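Local atomic coordinates of kinesin-like protein (Caenorhabditis elegans, PDB entry 5X3E), a protein that probably couples ATP hydrolysis to force and movement along microtubules, as kinesin motor domains do, and is seen here in the nucleotide-free state. Residues A[89-92]-A[93-97]; A[103-106]-A[107-111]; A[137-140]-A[141-145]; A[281-284]-A[285-289]; A[361-364]-A[365-369]. All coordinates share one frame; numbering follows the deposited sequence.

How the contacts relate
From the N terminus, the five contacts follow one another in series along the kinesin motor domain; none nests in or crosses another, and each closes only a local turn. Contact 1 starts helix 93-109 and contact 2 ends it. Contact 3 starts helix 141-152, which packs beside the same helix: Gln-93 NE2 reaches Gly-138 O, and Phe-97, Ile-105 and Thr-145 meet, so contacts 1, 2 and 3 form one touching group. Contact 4 lies in the surface loop between helix 267-281 and strand 296-307, its nearest atoms about 10 Å from contact 3. Contact 5, within helix 350-375, stands apart, nearest atoms about 14 Å from contacts 2 and 3.

Contact 1 (A[89-92]-A[93-97]); sequences ENDG and QATVF
In Thr-95 a first torsion of -63° sets CG2 anti to the backbone N and OG1 beside it, and this turns the two branches to different tasks at the start of the helix. The methyl CG2 lies 3.8 Å from Asp-91 OD1, whose carboxylate crosses it at a slant, a van der Waals touch and no more. The hydroxyl serves the backbone through water 1: the water accepts from Gly-92 N at 3.0 Å and is hydrogen-bonded to Thr-95 OG1 at 3.3 Å. A bridge of this kind ties the N-cap residue to the third residue of the helix.

Gly-92 occupies the N-cap position of helix 93-109, which follows strand 86-87 and the short loop 88-92. Having no side chain, it cannot supply a capping oxygen of its own. Its carbonyl opens the helical bonding: Val-96 N donates to Gly-92 O over 3.0 Å in an almost straight bond, the N-H...O angle being 171°. Val-96 CG2, placed beside its own backbone N, covers the same oxygen at 3.4 Å. The next bond along, Phe-97 N to Gln-93 O, measures 2.8 Å.

The two polar side chains flanking the cap are held from elsewhere. Asp-91 OD2 takes the backbone N of Ser-88, which folds the carboxylate back over the preceding loop. Gln-93 bends at its second torsion, and its amide is hydrogen-bonded through NE2 to Gly-138 in the loop before helix 141-152 and to Tyr-128 of helix 126-130, and through OE1 to Arg-41 of strand 37-42.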
loop_
_atom_site.group_PDB
_atom_site.type_symbol
_atom_site.label_atom_id
_atom_site.label_comp_id
_atom_site.label_asym_id
_atom_site.label_seq_id
_atom_site.Cartn_x
_atom_site.Cartn_y
_atom_site.Cartn_z
ATOM N N GLU A 89 -9.119 18.958 -9.436
ATOM C CA GLU A 89 -9.462 18.174 -10.619
ATOM C C GLU A 89 -8.397 18.276 -11.703
ATOM O O GLU A 89 -8.249 17.362 -12.522
ATOM C CB GLU A 89 -10.803 18.635 -11.186
ATOM C CG GLU A 89 -11.898 18.835 -10.156
ATOM C CD GLU A 89 -13.174 19.371 -10.779
ATOM O OE1 GLU A 89 -14.166 19.563 -10.043
ATOM O OE2 GLU A 89 -13.182 19.595 -12.010
ATOM N N ASN A 90 -7.643 19.372 -11.722
ATOM C CA ASN A 90 -6.660 19.567 -12.776
ATOM C C ASN A 90 -5.398 18.744 -12.554
ATOM O O ASN A 90 -4.706 18.407 -13.521
ATOM C CB ASN A 90 -6.323 21.050 -12.890
ATOM C CG ASN A 90 -7.555 21.906 -13.102
ATOM O OD1 ASN A 90 -7.933 22.697 -12.236
ATOM N ND2 ASN A 90 -8.190 21.752 -14.258
ATOM N N ASP A 91 -5.082 18.413 -11.305
ATOM C CA ASP A 91 -3.887 17.634 -11.002
ATOM C C ASP A 91 -4.074 16.203 -11.502
ATOM O O ASP A 91 -4.932 15.470 -10.999
ATOM C CB ASP A 91 -3.606 17.662 -9.503
ATOM C CG ASP A 91 -3.129 19.023 -9.020
ATOM O OD1 ASP A 91 -2.164 19.566 -9.596
ATOM O OD2 ASP A 91 -3.725 19.555 -8.061
ATOM N N GLY A 92 -3.259 15.795 -12.479
ATOM C CA GLY A 92 -3.380 14.480 -13.077
ATOM C C GLY A 92 -2.627 13.397 -12.308
ATOM O O GLY A 92 -2.048 13.628 -11.247
ATOM N N GLN A 93 -2.650 12.188 -12.875
ATOM C CA GLN A 93 -2.057 11.031 -12.207
ATOM C C GLN A 93 -0.567 11.235 -11.968
ATOM O O GLN A 93 -0.054 10.952 -10.878
ATOM C CB GLN A 93 -2.280 9.774 -13.045
ATOM C CG GLN A 93 -3.728 9.423 -13.303
ATOM C CD GLN A 93 -4.423 8.864 -12.087
ATOM O OE1 GLN A 93 -4.602 9.550 -11.081
ATOM N NE2 GLN A 93 -4.818 7.602 -12.171
ATOM N N ALA A 94 0.149 11.706 -12.992
ATOM C CA ALA A 94 1.589 11.903 -12.871
ATOM C C ALA A 94 1.921 12.874 -11.746
ATOM O O ALA A 94 2.895 12.674 -11.012
ATOM C CB ALA A 94 2.158 12.400 -14.198
ATOM N N THR A 95 1.125 13.935 -11.595
ATOM C CA THR A 95 1.381 14.893 -10.523
ATOM C C THR A 95 1.133 14.269 -9.157
ATOM O O THR A 95 1.931 14.451 -8.230
ATOM C CB THR A 95 0.523 16.145 -10.710
ATOM O OG1 THR A 95 0.891 16.804 -11.928
ATOM C CG2 THR A 95 0.714 17.102 -9.547
ATOM N N VAL A 96 0.030 13.529 -9.019
ATOM C CA VAL A 96 -0.243 12.816 -7.775
ATOM C C VAL A 96 0.890 11.848 -7.460
ATOM O O VAL A 96 1.435 11.848 -6.353
ATOM C CB VAL A 96 -1.594 12.086 -7.853
ATOM C CG1 VAL A 96 -1.766 11.162 -6.650
ATOM C CG2 VAL A 96 -2.722 13.087 -7.908
ATOM N N PHE A 97 1.279 11.034 -8.444
ATOM C CA PHE A 97 2.273 9.988 -8.213
ATOM C C PHE A 97 3.590 10.562 -7.690
ATOM O O PHE A 97 4.166 10.037 -6.730
ATOM C CB PHE A 97 2.502 9.202 -9.503
ATOM C CG PHE A 97 3.694 8.300 -9.454
ATOM C CD1 PHE A 97 3.695 7.179 -8.639
ATOM C CD2 PHE A 97 4.818 8.574 -10.217
ATOM C CE1 PHE A 97 4.797 6.342 -8.588
ATOM C CE2 PHE A 97 5.920 7.743 -10.173
ATOM C CZ PHE A 97 5.910 6.625 -9.360
HETATM O O HOH W 1 -1.569 17.906 -13.777
#

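Contact 2 (A[103-106]-A[107-111]); sequences DLIL and NLLKG
Leu-104 O is gripped by two donors, Leu-108 N at 2.9 Å along the helix and the hydroxyl of Ser-114 from the neighbouring strand 114-119. The amide of Leu-108 approaches 22° out of the carbonyl plane. Alongside, Asn-107 N donates to Asp-103 O, and Leu-109 N to Ile-105 O at 3.0 Å. The last of the series, Lys-110 N to Leu-106 O, is longer at 3.2 Å and more bent, with an N-H...O angle of 141°, and the methylene CG of Lys-110 lies over that same carbonyl oxygen.

Helix 93-109 ends here in a Schellman motif. Gly-111, the C-prime residue, takes a positive phi, a conformation that favours glycine; Gly-111 N donates to Leu-108 O at 3.0 Å and Gln-112 N to Asn-107 O, so the chain reverses toward strand 114-119. Leu-108 O has a second donor in the hydroxyl of Ser-327.

Among the side chains, Ile-105 and Leu-109 lie side by side and point the same way. With chi1 at -60°, Ile-105 sends CG2 anti to its own amide nitrogen and up the helix, where it meets Leu-109 CD2 at 3.6 Å. The Ile-105 side chain also packs on Thr-145, Val-148 and Ile-149 of helix 141-152, with Leu-108 adding a further touch on Ile-149, while Leu-109 rests on Ile-153 and Tyr-209. On another side of the helix, the carboxylate of Asp-103 forms a salt bridge through OD1 to Arg-406 of strand 404-411.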
loop_
_atom_site.group_PDB
_atom_site.type_symbol
_atom_site.label_atom_id
_atom_site.label_comp_id
_atom_site.label_asym_id
_atom_site.label_seq_id
_atom_site.Cartn_x
_atom_site.Cartn_y
_atom_site.Cartn_z
ATOM N N ASP A 103 8.905 9.781 -2.845
ATOM C CA ASP A 103 9.687 9.748 -1.610
ATOM C C ASP A 103 9.541 8.413 -0.883
ATOM O O ASP A 103 10.440 8.018 -0.133
ATOM C CB ASP A 103 9.293 10.912 -0.693
ATOM C CG ASP A 103 7.858 10.817 -0.197
ATOM O OD1 ASP A 103 7.557 11.406 0.863
ATOM O OD2 ASP A 103 7.034 10.145 -0.856
ATOM N N LEU A 104 8.425 7.710 -1.084
ATOM C CA LEU A 104 8.299 6.374 -0.508
ATOM C C LEU A 104 9.198 5.384 -1.233
ATOM O O LEU A 104 9.801 4.508 -0.602
ATOM C CB LEU A 104 6.843 5.904 -0.553
ATOM C CG LEU A 104 5.800 6.873 0.004
ATOM C CD1 LEU A 104 4.424 6.217 0.072
ATOM C CD2 LEU A 104 6.231 7.423 1.360
ATOM N N ILE A 105 9.298 5.502 -2.560
ATOM C CA ILE A 105 10.208 4.632 -3.300
ATOM C C ILE A 105 11.652 4.932 -2.928
ATOM O O ILE A 105 12.469 4.018 -2.770
ATOM C CB ILE A 105 9.981 4.766 -4.811
ATOM C CG1 ILE A 105 8.546 4.377 -5.178
ATOM C CG2 ILE A 105 10.987 3.907 -5.550
ATOM C CD1 ILE A 105 8.175 4.729 -6.617
ATOM N N LEU A 106 11.989 6.214 -2.768
ATOM C CA LEU A 106 13.321 6.556 -2.287
ATOM C C LEU A 106 13.576 5.936 -0.918
ATOM O O LEU A 106 14.689 5.474 -0.633
ATOM C CB LEU A 106 13.493 8.075 -2.244
ATOM C CG LEU A 106 13.513 8.773 -3.607
ATOM C CD1 LEU A 106 13.527 10.288 -3.446
ATOM C CD2 LEU A 106 14.698 8.303 -4.439
ATOM N N ASN A 107 12.555 5.920 -0.055
ATOM C CA ASN A 107 12.666 5.203 1.212
ATOM C C ASN A 107 12.974 3.729 0.984
ATOM O O ASN A 107 13.893 3.171 1.595
ATOM C CB ASN A 107 11.375 5.359 2.018
ATOM C CG ASN A 107 11.464 6.457 3.051
ATOM O OD1 ASN A 107 12.532 6.722 3.603
ATOM N ND2 ASN A 107 10.339 7.104 3.322
ATOM N N LEU A 108 12.218 3.086 0.085
ATOM C CA LEU A 108 12.415 1.664 -0.191
ATOM C C LEU A 108 13.851 1.368 -0.607
ATOM O O LEU A 108 14.441 0.377 -0.159
ATOM C CB LEU A 108 11.444 1.209 -1.279
ATOM C CG LEU A 108 11.430 -0.280 -1.630
ATOM C CD1 LEU A 108 10.737 -1.062 -0.538
ATOM C CD2 LEU A 108 10.744 -0.512 -2.967
ATOM N N LEU A 109 14.427 2.207 -1.474
ATOM C CA LEU A 109 15.801 1.993 -1.912
ATOM C C LEU A 109 16.781 2.171 -0.760
ATOM O O LEU A 109 17.866 1.572 -0.772
ATOM C CB LEU A 109 16.152 2.933 -3.068
ATOM C CG LEU A 109 15.780 2.537 -4.507
ATOM C CD1 LEU A 109 15.896 1.038 -4.720
ATOM C CD2 LEU A 109 14.395 2.984 -4.876
ATOM N N LYS A 110 16.425 2.989 0.231
ATOM C CA LYS A 110 17.241 3.198 1.418
ATOM C C LYS A 110 17.051 2.106 2.465
ATOM O O LYS A 110 17.596 2.223 3.568
ATOM C CB LYS A 110 16.911 4.554 2.048
ATOM C CG LYS A 110 17.389 5.766 1.283
ATOM C CD LYS A 110 16.750 7.028 1.858
ATOM C CE LYS A 110 16.816 7.055 3.384
ATOM N NZ LYS A 110 16.449 8.388 3.942
ATOM N N GLY A 111 16.292 1.056 2.157
ATOM C CA GLY A 111 16.063 0.008 3.130
ATOM C C GLY A 111 15.087 0.359 4.226
ATOM O O GLY A 111 15.115 -0.264 5.293
#

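Contact 3 (A[137-140]-A[141-145]); sequences TGTG and LLPRT
Gly-140 is the N-cap of helix 141-152, and just before it the extended backbone of Thr-139 turns its carbonyl oxygen to Arg-144 in the first turn.

Arg-144 folds back along the loop. Its chain runs extended from CG to NE and delivers the edge of the guanidinium to Thr-139 O: NE donates at 2.8 Å, with an N-H...O angle of 162°, and NH2 adds a weak bond at 3.3 Å. The oxygen lies in the guanidinium plane, yet NE stands 52° above the plane of the Thr-139 carbonyl and is not on a lone pair.

Helix 141-152 resumes after a short helix, 126-130, that begins with the last residues of the putative P-loop; such an interruption matches loop 5 of kinesins, and residues 137-140 form its returning arm. The arginine fixes that arm further through NH2 to Glu-136 O, while NH1 forms a salt bridge with Glu-202. A leucine in its place would probably leave Thr-139 O and the Glu-202 carboxylate without these partners and let the returning arm shift.

Beneath the polar edge, packing is apolar. Thr-139 CG2, directed anti to its amide nitrogen, meets Pro-143 CB at 3.6 Å and Arg-144 CG at 3.7 Å, while its OG1 bonds to Thr-135 O. Pro-143, in the first turn, sets CD 3.4 Å from Gly-140 O. Within the helix, Leu-141 O takes Thr-145 N at 2.7 Å and also the hydroxyl of Thr-145 at 2.9 Å, the latter donor standing well above the carbonyl plane.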
loop_
_atom_site.group_PDB
_atom_site.type_symbol
_atom_site.label_atom_id
_atom_site.label_comp_id
_atom_site.label_asym_id
_atom_site.label_seq_id
_atom_site.Cartn_x
_atom_site.Cartn_y
_atom_site.Cartn_z
ATOM N N THR A 137 -3.038 8.849 -19.275
ATOM C CA THR A 137 -3.712 9.724 -18.321
ATOM C C THR A 137 -4.448 8.974 -17.216
ATOM O O THR A 137 -4.935 9.616 -16.280
ATOM C CB THR A 137 -4.715 10.627 -19.043
ATOM O OG1 THR A 137 -5.676 9.818 -19.732
ATOM C CG2 THR A 137 -4.005 11.536 -20.034
ATOM N N GLY A 138 -4.517 7.643 -17.280
ATOM C CA GLY A 138 -5.337 6.890 -16.344
ATOM C C GLY A 138 -4.625 6.090 -15.264
ATOM O O GLY A 138 -5.225 5.805 -14.224
ATOM N N THR A 139 -3.361 5.725 -15.484
ATOM C CA THR A 139 -2.677 4.802 -14.582
ATOM C C THR A 139 -2.442 5.438 -13.217
ATOM O O THR A 139 -1.979 6.578 -13.120
ATOM C CB THR A 139 -1.354 4.330 -15.192
ATOM O OG1 THR A 139 -1.622 3.493 -16.321
ATOM C CG2 THR A 139 -0.538 3.551 -14.185
ATOM N N GLY A 140 -2.780 4.694 -12.159
ATOM C CA GLY A 140 -2.698 5.190 -10.803
ATOM C C GLY A 140 -1.347 4.935 -10.163
ATOM O O GLY A 140 -0.362 4.593 -10.819
ATOM N N LEU A 141 -1.318 5.104 -8.836
ATOM C CA LEU A 141 -0.067 5.033 -8.086
ATOM C C LEU A 141 0.588 3.668 -8.210
ATOM O O LEU A 141 1.806 3.570 -8.396
ATOM C CB LEU A 141 -0.325 5.321 -6.611
ATOM C CG LEU A 141 -1.047 6.619 -6.294
ATOM C CD1 LEU A 141 -1.414 6.672 -4.823
ATOM C CD2 LEU A 141 -0.174 7.801 -6.692
ATOM N N LEU A 142 -0.199 2.606 -8.083
ATOM C CA LEU A 142 0.387 1.279 -7.930
ATOM C C LEU A 142 1.198 0.863 -9.149
ATOM O O LEU A 142 2.382 0.520 -8.982
ATOM C CB LEU A 142 -0.718 0.276 -7.579
ATOM C CG LEU A 142 -0.348 -1.162 -7.246
ATOM C CD1 LEU A 142 -1.348 -1.693 -6.226
ATOM C CD2 LEU A 142 -0.342 -2.024 -8.498
ATOM N N PRO A 143 0.666 0.885 -10.380
ATOM C CA PRO A 143 1.506 0.472 -11.518
ATOM C C PRO A 143 2.693 1.389 -11.739
ATOM O O PRO A 143 3.789 0.907 -12.057
ATOM C CB PRO A 143 0.532 0.498 -12.703
ATOM C CG PRO A 143 -0.831 0.463 -12.090
ATOM C CD PRO A 143 -0.697 1.228 -10.822
ATOM N N ARG A 144 2.513 2.703 -11.559
ATOM C CA ARG A 144 3.639 3.624 -11.685
ATOM C C ARG A 144 4.708 3.325 -10.645
ATOM O O ARG A 144 5.908 3.386 -10.943
ATOM C CB ARG A 144 3.163 5.072 -11.561
ATOM C CG ARG A 144 2.201 5.512 -12.653
ATOM C CD ARG A 144 1.770 6.955 -12.451
ATOM N NE ARG A 144 0.688 7.321 -13.358
ATOM C CZ ARG A 144 0.871 7.917 -14.532
ATOM N NH1 ARG A 144 2.097 8.224 -14.933
ATOM N NH2 ARG A 144 -0.171 8.209 -15.300
ATOM N N THR A 145 4.292 3.031 -9.410
ATOM C CA THR A 145 5.248 2.647 -8.378
ATOM C C THR A 145 6.011 1.391 -8.782
ATOM O O THR A 145 7.240 1.331 -8.661
ATOM C CB THR A 145 4.535 2.443 -7.042
ATOM O OG1 THR A 145 4.006 3.692 -6.583
ATOM C CG2 THR A 145 5.514 1.917 -6.012
#

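Contact 4 (A[281-284]-A[285-289]); sequences RRVS and STLLN
The guanidinium of Arg-282 and the amide of Asn-289 lie side by side and nearly coplanar, their planes 21° apart, and they meet at an edge. Asn-289 OD1 sits in the guanidinium plane, 3.4 Å from Arg-282 NH1, in a weak hydrogen bond. The extended arginine chain runs past the same oxygen, with Arg-282 CG at 3.7 Å.

Behind this pair the backbone doubles back through a type I turn from Ser-284 to Leu-287, closed by a weak bond from Leu-287 N to Ser-284 O at 3.0 Å. A second weak bond, Ser-284 N to Leu-288 O at 3.4 Å, joins the two segments. Ser-284 OG, anti to its backbone N at chi1 174°, weakly bonds Thr-286 OG1 at 3.3 Å and has a second weak partner in Arg-294 NH1. Val-283 CG1 touches Leu-287 CD2 at 4.0 Å.

The loop, between helix 267-281 and strand 296-307, probably leads into the first switch region of kinesins, whose sequence motif appears to begin at Asn-289. The hydrogen bonds between the two segments are all weak, which, together with crystal neighbours touching segment 285-289, suggests a conformation held loosely and perhaps partly by the lattice.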
loop_
_atom_site.group_PDB
_atom_site.type_symbol
_atom_site.label_atom_id
_atom_site.label_comp_id
_atom_site.label_asym_id
_atom_site.label_seq_id
_atom_site.Cartn_x
_atom_site.Cartn_y
_atom_site.Cartn_z
ATOM N N ARG A 281 -10.227 -11.093 -5.262
ATOM C CA ARG A 281 -10.877 -10.063 -4.463
ATOM C C ARG A 281 -12.345 -9.894 -4.823
ATOM O O ARG A 281 -13.123 -9.413 -3.994
ATOM C CB ARG A 281 -10.146 -8.730 -4.615
ATOM C CG ARG A 281 -10.527 -7.714 -3.562
ATOM C CD ARG A 281 -10.038 -6.332 -3.914
ATOM N NE ARG A 281 -11.165 -5.573 -4.421
ATOM C CZ ARG A 281 -11.492 -5.489 -5.703
ATOM N NH1 ARG A 281 -10.771 -6.112 -6.627
ATOM N NH2 ARG A 281 -12.560 -4.795 -6.057
ATOM N N ARG A 282 -12.741 -10.304 -6.027
ATOM C CA ARG A 282 -14.102 -10.156 -6.524
ATOM C C ARG A 282 -15.030 -11.286 -6.085
ATOM O O ARG A 282 -16.209 -11.279 -6.456
ATOM C CB ARG A 282 -14.090 -10.055 -8.055
ATOM C CG ARG A 282 -13.382 -8.802 -8.556
ATOM C CD ARG A 282 -13.331 -8.701 -10.074
ATOM N NE ARG A 282 -12.500 -7.574 -10.485
ATOM C CZ ARG A 282 -12.884 -6.302 -10.444
ATOM N NH1 ARG A 282 -14.095 -5.983 -10.005
ATOM N NH2 ARG A 282 -12.053 -5.345 -10.832
ATOM N N VAL A 283 -14.545 -12.236 -5.288
ATOM C CA VAL A 283 -15.359 -13.343 -4.795
ATOM C C VAL A 283 -16.103 -12.868 -3.553
ATOM O O VAL A 283 -15.528 -12.766 -2.469
ATOM C CB VAL A 283 -14.503 -14.572 -4.496
ATOM C CG1 VAL A 283 -15.362 -15.686 -3.938
ATOM C CG2 VAL A 283 -13.813 -15.033 -5.759
ATOM N N SER A 284 -17.392 -12.581 -3.718
ATOM C CA SER A 284 -18.252 -12.146 -2.630
ATOM C C SER A 284 -18.684 -13.335 -1.771
ATOM O O SER A 284 -18.489 -14.502 -2.125
ATOM C CB SER A 284 -19.481 -11.421 -3.181
ATOM O OG SER A 284 -20.407 -11.116 -2.150
ATOM N N SER A 285 -19.275 -13.021 -0.616
ATOM C CA SER A 285 -19.866 -14.063 0.212
ATOM C C SER A 285 -20.956 -14.797 -0.552
ATOM O O SER A 285 -21.047 -16.031 -0.502
ATOM C CB SER A 285 -20.435 -13.457 1.497
ATOM O OG SER A 285 -19.483 -12.641 2.152
ATOM N N THR A 286 -21.782 -14.050 -1.277
ATOM C CA THR A 286 -22.834 -14.598 -2.117
ATOM C C THR A 286 -22.332 -15.003 -3.495
ATOM O O THR A 286 -23.153 -15.253 -4.387
ATOM C CB THR A 286 -23.969 -13.578 -2.256
ATOM O OG1 THR A 286 -23.444 -12.343 -2.763
ATOM C CG2 THR A 286 -24.623 -13.328 -0.906
ATOM N N LEU A 287 -21.012 -15.066 -3.682
ATOM C CA LEU A 287 -20.358 -15.419 -4.941
ATOM C C LEU A 287 -20.698 -14.461 -6.077
ATOM O O LEU A 287 -20.433 -14.772 -7.248
ATOM C CB LEU A 287 -20.678 -16.861 -5.351
ATOM C CG LEU A 287 -19.964 -17.936 -4.532
ATOM C CD1 LEU A 287 -20.630 -19.265 -4.755
ATOM C CD2 LEU A 287 -18.505 -18.015 -4.918
ATOM N N LEU A 288 -21.278 -13.304 -5.765
ATOM C CA LEU A 288 -21.436 -12.235 -6.741
ATOM C C LEU A 288 -20.113 -11.498 -6.892
ATOM O O LEU A 288 -19.046 -12.061 -6.625
ATOM C CB LEU A 288 -22.537 -11.256 -6.320
ATOM C CG LEU A 288 -23.999 -11.534 -6.676
ATOM C CD1 LEU A 288 -24.533 -12.738 -5.925
ATOM C CD2 LEU A 288 -24.843 -10.306 -6.375
ATOM N N ASN A 289 -20.177 -10.238 -7.312
ATOM C CA ASN A 289 -19.011 -9.371 -7.397
ATOM C C ASN A 289 -18.935 -8.534 -6.126
ATOM O O ASN A 289 -19.868 -7.787 -5.812
ATOM C CB ASN A 289 -19.085 -8.473 -8.634
ATOM C CG ASN A 289 -17.944 -7.465 -8.702
ATOM O OD1 ASN A 289 -16.855 -7.774 -9.187
ATOM N ND2 ASN A 289 -18.197 -6.250 -8.222
#

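Contact 5 (A[361-364]-A[365-369]); sequences MTLR and QCIEV
This is a local contact between successive turns of the long helix 350-375, joined by i to i+4 backbone bonds and by side chains running up the same faces. Gln-365 N donates to Met-361 O over 3.1 Å in an almost straight bond, 175° at the hydrogen, and Ile-367 N to Leu-363 O at 3.0 Å.

Gln-365 also lays its side chain back over the preceding turn. A first torsion of -57° puts CG beside its own backbone N, above Met-361 O, and the extended chain carries NE2 to 3.8 Å from Met-361 CG, where the two side chains cross. Shortening Gln-365 to an alanine removes the amide, and is likely to uncover Met-361 O and CG and to leave a gap toward Gln-388.

The buried side is mostly packed through carbon and sulfur atoms. Leu-363 CD1 meets Ile-367 CG2 at 4.1 Å, and Thr-362 CG2 meets Cys-366 SG at the same distance; Thr-362 and Cys-366 both rest on Thr-392 of helix 390-394, while Thr-362 OG1 is hydrogen-bonded to Gln-358 O. Arg-364 and Glu-368 run side by side on another face, yet Arg-364 NE and Glu-368 OE2 stay 5.2 Å apart, so their opposite charges can attract only at a distance.

By its place after strand 325-333 and the unmodelled residues 340-348, the helix probably corresponds to the relay (switch II) helix of kinesins.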
loop_
_atom_site.group_PDB
_atom_site.type_symbol
_atom_site.label_atom_id
_atom_site.label_comp_id
_atom_site.label_asym_id
_atom_site.label_seq_id
_atom_site.Cartn_x
_atom_site.Cartn_y
_atom_site.Cartn_z
ATOM N N MET A 361 -12.519 3.792 12.235
ATOM C CA MET A 361 -12.494 4.606 13.445
ATOM C C MET A 361 -11.232 4.335 14.259
ATOM O O MET A 361 -10.631 5.264 14.813
ATOM C CB MET A 361 -13.746 4.326 14.277
ATOM C CG MET A 361 -14.117 5.407 15.272
ATOM S SD MET A 361 -15.712 5.068 16.050
ATOM C CE MET A 361 -16.814 5.104 14.632
ATOM N N THR A 362 -10.816 3.065 14.339
ATOM C CA THR A 362 -9.567 2.724 15.016
ATOM C C THR A 362 -8.367 3.337 14.304
ATOM O O THR A 362 -7.404 3.768 14.951
ATOM C CB THR A 362 -9.411 1.205 15.100
ATOM O OG1 THR A 362 -10.587 0.630 15.680
ATOM C CG2 THR A 362 -8.200 0.842 15.935
ATOM N N LEU A 363 -8.398 3.357 12.970
ATOM C CA LEU A 363 -7.324 3.980 12.206
ATOM C C LEU A 363 -7.208 5.464 12.528
ATOM O O LEU A 363 -6.103 5.978 12.740
ATOM C CB LEU A 363 -7.561 3.778 10.710
ATOM C CG LEU A 363 -6.494 4.343 9.771
ATOM C CD1 LEU A 363 -5.133 3.756 10.095
ATOM C CD2 LEU A 363 -6.875 4.085 8.324
ATOM N N ARG A 364 -8.345 6.166 12.568
ATOM C CA ARG A 364 -8.347 7.579 12.931
ATOM C C ARG A 364 -7.702 7.793 14.294
ATOM O O ARG A 364 -6.776 8.602 14.435
ATOM C CB ARG A 364 -9.779 8.124 12.920
ATOM C CG ARG A 364 -9.924 9.551 12.383
ATOM C CD ARG A 364 -11.230 10.201 12.839
ATOM N NE ARG A 364 -12.349 9.258 12.840
ATOM C CZ ARG A 364 -13.185 9.072 11.824
ATOM N NH1 ARG A 364 -13.040 9.767 10.703
ATOM N NH2 ARG A 364 -14.168 8.185 11.928
ATOM N N GLN A 365 -8.183 7.070 15.311
ATOM C CA GLN A 365 -7.625 7.192 16.653
ATOM C C GLN A 365 -6.127 6.911 16.659
ATOM O O GLN A 365 -5.364 7.578 17.368
ATOM C CB GLN A 365 -8.353 6.243 17.610
ATOM C CG GLN A 365 -9.856 6.454 17.675
ATOM C CD GLN A 365 -10.567 5.357 18.448
ATOM O OE1 GLN A 365 -9.933 4.556 19.135
ATOM N NE2 GLN A 365 -11.891 5.316 18.336
ATOM N N CYS A 366 -5.686 5.930 15.869
ATOM C CA CYS A 366 -4.284 5.534 15.908
ATOM C C CYS A 366 -3.368 6.591 15.298
ATOM O O CYS A 366 -2.299 6.871 15.853
ATOM C CB CYS A 366 -4.102 4.180 15.228
ATOM S SG CYS A 366 -4.660 2.810 16.274
ATOM N N ILE A 367 -3.754 7.197 14.169
ATOM C CA ILE A 367 -2.885 8.235 13.608
ATOM C C ILE A 367 -2.910 9.491 14.468
ATOM O O ILE A 367 -1.951 10.271 14.444
ATOM C CB ILE A 367 -3.233 8.611 12.146
ATOM C CG1 ILE A 367 -4.350 9.646 12.098
ATOM C CG2 ILE A 367 -3.596 7.386 11.315
ATOM C CD1 ILE A 367 -4.440 10.370 10.785
ATOM N N GLU A 368 -3.981 9.704 15.239
ATOM C CA GLU A 368 -4.002 10.832 16.162
ATOM C C GLU A 368 -3.060 10.588 17.330
ATOM O O GLU A 368 -2.355 11.506 17.767
ATOM C CB GLU A 368 -5.426 11.098 16.650
ATOM C CG GLU A 368 -6.314 11.722 15.581
ATOM C CD GLU A 368 -7.690 12.091 16.094
ATOM O OE1 GLU A 368 -7.811 13.115 16.798
ATOM O OE2 GLU A 368 -8.655 11.362 15.781
ATOM N N VAL A 369 -3.034 9.358 17.850
ATOM C CA VAL A 369 -2.033 8.997 18.850
ATOM C C VAL A 369 -0.636 9.074 18.246
ATOM O O VAL A 369 0.324 9.482 18.914
ATOM C CB VAL A 369 -2.331 7.599 19.426
ATOM C CG1 VAL A 369 -1.249 7.184 20.410
ATOM C CG2 VAL A 369 -3.688 7.593 20.106
#